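PDB 6V98: cysteine hydrolase from Vibrio cholerae, which serves as TseH, an effector of the type VI secretion system, and probably acts as a papain-like (clan CA) cysteine hydrolase on rival bacteria. Local coordinates for residues 126-129 with 130-133; 96-99 with 100-104. All blocks are in the same frame, centred on the assembly; numbering follows the deposited sequence.

Contact 1 (126-129 with 130-133); sequences ADSW and LRGK
D127 and R131, one helical turn apart, are joined by a salt bridge in which NE of R131 donates to OD2 of D127 over 3.0 Å, at a nearly straight N-H...O angle of 168°. The carboxylate oxygen lies at the guanidinium edge, in its plane, but NE meets it from above the carboxylate plane; the two flat groups are turned 61° against each other. A bend at chi3 (-79°) folds the arginine back along the helix, bringing one guanidinium face over CA of S128, 3.7 Å from NH2. D127 touches R58 and R131 touches Y60, both on strand 57-63. The backbone bonds run i to i+4, among them K133 N to W129 O at 2.9 Å. K133, whose long methylene chain can cover a ring, bends at chi2 over one face of the W129 indole: CG sits 3.7 Å from the centroid of the six-membered ring, a CH-pi contact. CD2 of L130 meets the edge of that indole, 3.9 Å from CE3, and both residues pack on L159 of helix 154-162. This is an amphipathic alpha-helix, with i to i+4 pairs on its more open sides and leucine turned into the core.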
loop_
_atom_site.group_PDB
_atom_site.type_symbol
_atom_site.label_atom_id
_atom_site.label_comp_id
_atom_site.label_asym_id
_atom_site.label_seq_id
_atom_site.Cartn_x
_atom_site.Cartn_y
_atom_site.Cartn_z
ATOM N N ALA A 126 -1.386 -11.089 -6.829
ATOM C CA ALA A 126 -0.890 -9.786 -6.394
ATOM C C ALA A 126 0.624 -9.798 -6.254
ATOM O O ALA A 126 1.305 -8.847 -6.668
ATOM C CB ALA A 126 -1.539 -9.393 -5.066
ATOM N N ASP A 127 1.164 -10.856 -5.650
ATOM C CA ASP A 127 2.612 -10.971 -5.507
ATOM C C ASP A 127 3.291 -10.986 -6.867
ATOM O O ASP A 127 4.310 -10.312 -7.074
ATOM C CB ASP A 127 2.954 -12.234 -4.716
ATOM C CG ASP A 127 4.392 -12.257 -4.262
ATOM O OD1 ASP A 127 4.750 -11.405 -3.426
ATOM O OD2 ASP A 127 5.153 -13.125 -4.740
ATOM N N SER A 128 2.723 -11.728 -7.814
ATOM C CA SER A 128 3.276 -11.761 -9.166
ATOM C C SER A 128 3.204 -10.394 -9.847
ATOM O O SER A 128 4.146 -9.985 -10.542
ATOM C CB SER A 128 2.533 -12.813 -9.993
ATOM O OG SER A 128 3.068 -12.865 -11.309
ATOM N N TRP A 129 2.090 -9.678 -9.674
ATOM C CA TRP A 129 1.940 -8.361 -10.298
ATOM C C TRP A 129 2.953 -7.368 -9.736
ATOM O O TRP A 129 3.603 -6.632 -10.493
ATOM C CB TRP A 129 0.503 -7.870 -10.097
ATOM C CG TRP A 129 0.061 -6.624 -10.840
ATOM C CD1 TRP A 129 -0.660 -6.577 -11.996
ATOM C CD2 TRP A 129 0.251 -5.264 -10.431
ATOM N NE1 TRP A 129 -0.920 -5.275 -12.341
ATOM C CE2 TRP A 129 -0.366 -4.447 -11.399
ATOM C CE3 TRP A 129 0.898 -4.660 -9.348
ATOM C CZ2 TRP A 129 -0.362 -3.057 -11.318
ATOM C CZ3 TRP A 129 0.896 -3.275 -9.258
ATOM C CH2 TRP A 129 0.270 -2.488 -10.235
ATOM N N LEU A 130 3.115 -7.352 -8.411
ATOM C CA LEU A 130 4.065 -6.447 -7.768
ATOM C C LEU A 130 5.503 -6.768 -8.166
ATOM O O LEU A 130 6.284 -5.859 -8.479
ATOM C CB LEU A 130 3.879 -6.522 -6.250
ATOM C CG LEU A 130 2.536 -5.914 -5.841
ATOM C CD1 LEU A 130 2.103 -6.452 -4.462
ATOM C CD2 LEU A 130 2.609 -4.392 -5.843
ATOM N N ARG A 131 5.876 -8.051 -8.173
ATOM C CA ARG A 131 7.213 -8.413 -8.636
ATOM C C ARG A 131 7.393 -8.050 -10.108
ATOM O O ARG A 131 8.480 -7.634 -10.525
ATOM C CB ARG A 131 7.468 -9.902 -8.424
ATOM C CG ARG A 131 7.606 -10.330 -6.960
ATOM C CD ARG A 131 8.113 -11.765 -6.847
ATOM N NE ARG A 131 7.064 -12.762 -7.074
ATOM C CZ ARG A 131 6.830 -13.365 -8.239
ATOM N NH1 ARG A 131 7.569 -13.078 -9.303
ATOM N NH2 ARG A 131 5.852 -14.260 -8.341
ATOM N N GLY A 132 6.334 -8.194 -10.904
ATOM C CA GLY A 132 6.411 -7.814 -12.308
ATOM C C GLY A 132 6.622 -6.323 -12.498
ATOM O O GLY A 132 7.420 -5.902 -13.337
ATOM N N LYS A 133 5.929 -5.504 -11.707
ATOM C CA LYS A 133 6.141 -4.069 -11.797
ATOM C C LYS A 133 7.534 -3.695 -11.307
ATOM O O LYS A 133 8.186 -2.809 -11.877
ATOM C CB LYS A 133 5.064 -3.334 -11.003
ATOM C CG LYS A 133 3.681 -3.371 -11.615
ATOM C CD LYS A 133 3.703 -2.977 -13.086
ATOM C CE LYS A 133 2.306 -2.687 -13.610
ATOM N NZ LYS A 133 2.227 -2.890 -15.084
#

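Contact 2 (96-99 with 100-104); sequences LLKV and LKEVS
L96 and L100 share one of the regular i to i+4 bonds of helix 93-107. The amide of L100 reaches O of L96 over 2.9 Å, and K101, E102 and V103 repeat the bond to L97, K98 and V99, the last also at 2.9 Å between V103 N and V99 O. On the buried side, CG of L96 lies 4.0 Å from CD1 of L100, the two leucines crossing at an angle. L100 has CG anti to its carbonyl carbon (chi1 -69°), which carries its side chain back over O of L96, 3.3 Å from CG. One turn along, CG1 of V99 approaches CG2 of V103 at 4.2 Å. Such branched apolar residues suit a surface laid on a sheet: L96 and L100 touch L199, while V99 and L100 touch I48. On the outer side E102, with CG anti to its carbonyl carbon (chi1 -71°), reaches back along the preceding turn, its CG 3.2 Å from O of K98, and its OE2 accepts a hydrogen bond from S82 OG. The extended K98 passes this carboxylate with CE 4.0 Å from OE2, but its NZ stays 5.1 Å away. The lysine therefore offers no direct ion pair, though its charge may still favour the ionised carboxylate; the firmer polar tie is to S82, and the inner face relies on apolar packing.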
loop_
_atom_site.group_PDB
_atom_site.type_symbol
_atom_site.label_atom_id
_atom_site.label_comp_id
_atom_site.label_asym_id
_atom_site.label_seq_id
_atom_site.Cartn_x
_atom_site.Cartn_y
_atom_site.Cartn_z
ATOM N N LEU A 96 -0.716 -7.028 13.676
ATOM C CA LEU A 96 -0.876 -5.980 12.676
ATOM C C LEU A 96 -0.243 -4.676 13.150
ATOM O O LEU A 96 0.388 -3.964 12.361
ATOM C CB LEU A 96 -2.359 -5.791 12.347
ATOM C CG LEU A 96 -2.624 -4.753 11.254
ATOM C CD1 LEU A 96 -1.926 -5.172 9.998
ATOM C CD2 LEU A 96 -4.121 -4.602 11.022
ATOM N N LEU A 97 -0.374 -4.362 14.445
ATOM C CA LEU A 97 0.288 -3.184 15.001
ATOM C C LEU A 97 1.794 -3.221 14.762
ATOM O O LEU A 97 2.415 -2.182 14.514
ATOM C CB LEU A 97 0.018 -3.072 16.509
ATOM C CG LEU A 97 -1.244 -2.369 17.011
ATOM C CD1 LEU A 97 -1.440 -2.666 18.503
ATOM C CD2 LEU A 97 -1.160 -0.868 16.757
ATOM N N LYS A 98 2.405 -4.402 14.865
ATOM C CA LYS A 98 3.847 -4.499 14.670
ATOM C C LYS A 98 4.226 -4.141 13.241
ATOM O O LYS A 98 5.217 -3.439 13.007
ATOM C CB LYS A 98 4.327 -5.906 15.018
ATOM C CG LYS A 98 5.818 -6.096 14.898
ATOM C CD LYS A 98 6.219 -7.473 15.366
ATOM C CE LYS A 98 7.700 -7.684 15.177
ATOM N NZ LYS A 98 8.075 -9.077 15.533
ATOM N N VAL A 99 3.425 -4.595 12.271
ATOM C CA VAL A 99 3.668 -4.279 10.868
ATOM C C VAL A 99 3.414 -2.806 10.596
ATOM O O VAL A 99 4.147 -2.172 9.831
ATOM C CB VAL A 99 2.788 -5.167 9.966
ATOM C CG1 VAL A 99 2.842 -4.686 8.501
ATOM C CG2 VAL A 99 3.227 -6.617 10.075
ATOM N N LEU A 100 2.350 -2.247 11.178
ATOM C CA LEU A 100 2.028 -0.854 10.899
ATOM C C LEU A 100 3.127 0.059 11.422
ATOM O O LEU A 100 3.548 0.998 10.738
ATOM C CB LEU A 100 0.673 -0.495 11.503
ATOM C CG LEU A 100 -0.531 -1.180 10.825
ATOM C CD1 LEU A 100 -1.836 -0.833 11.536
ATOM C CD2 LEU A 100 -0.606 -0.822 9.321
ATOM N N LYS A 101 3.618 -0.217 12.630
ATOM C CA LYS A 101 4.743 0.550 13.152
ATOM C C LYS A 101 5.963 0.440 12.239
ATOM O O LYS A 101 6.656 1.436 11.991
ATOM C CB LYS A 101 5.086 0.070 14.556
ATOM C CG LYS A 101 5.954 1.035 15.314
ATOM C CD LYS A 101 6.102 0.608 16.761
ATOM C CE LYS A 101 6.189 1.834 17.652
ATOM N NZ LYS A 101 7.541 2.436 17.615
ATOM N N GLU A 102 6.265 -0.769 11.759
ATOM C CA GLU A 102 7.395 -0.945 10.849
ATOM C C GLU A 102 7.227 -0.080 9.609
ATOM O O GLU A 102 8.147 0.643 9.207
ATOM C CB GLU A 102 7.535 -2.421 10.462
ATOM C CG GLU A 102 8.040 -3.324 11.606
ATOM C CD GLU A 102 7.969 -4.806 11.258
ATOM O OE1 GLU A 102 7.206 -5.151 10.342
ATOM O OE2 GLU A 102 8.664 -5.623 11.895
ATOM N N VAL A 103 6.039 -0.132 9.003
ATOM C CA VAL A 103 5.801 0.568 7.743
ATOM C C VAL A 103 5.849 2.075 7.952
ATOM O O VAL A 103 6.419 2.817 7.136
ATOM C CB VAL A 103 4.458 0.094 7.155
ATOM C CG1 VAL A 103 3.986 1.016 6.063
ATOM C CG2 VAL A 103 4.605 -1.337 6.637
ATOM N N SER A 104 5.285 2.549 9.065
ATOM C CA SER A 104 5.306 3.979 9.346
ATOM C C SER A 104 6.735 4.495 9.499
ATOM O O SER A 104 7.077 5.564 8.974
ATOM C CB SER A 104 4.491 4.277 10.606
ATOM O OG SER A 104 4.572 5.654 10.902
#

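Overall arrangement
Contact 1 lies on helix 123-134 and contact 2 on helix 93-107, two helices joined in the chain through strand 113-120, an interior strand of the seven-stranded antiparallel sheet. Their centres are about 22 Å apart and their nearest atoms about 12 Å, so they do not touch. Contact 2 packs on strands 44-50, 188-193 and 198-202, whereas contact 1 meets strand 57-63 and helix 154-162. That helix begins just after C152, which carries a dimethylarsinoyl group on its sulfur, a reactive thiol consistent with the nucleophile of a clan CA cysteine hydrolase. In contact 2 the side chain of L100 is about 14 Å from a bound calcium ion.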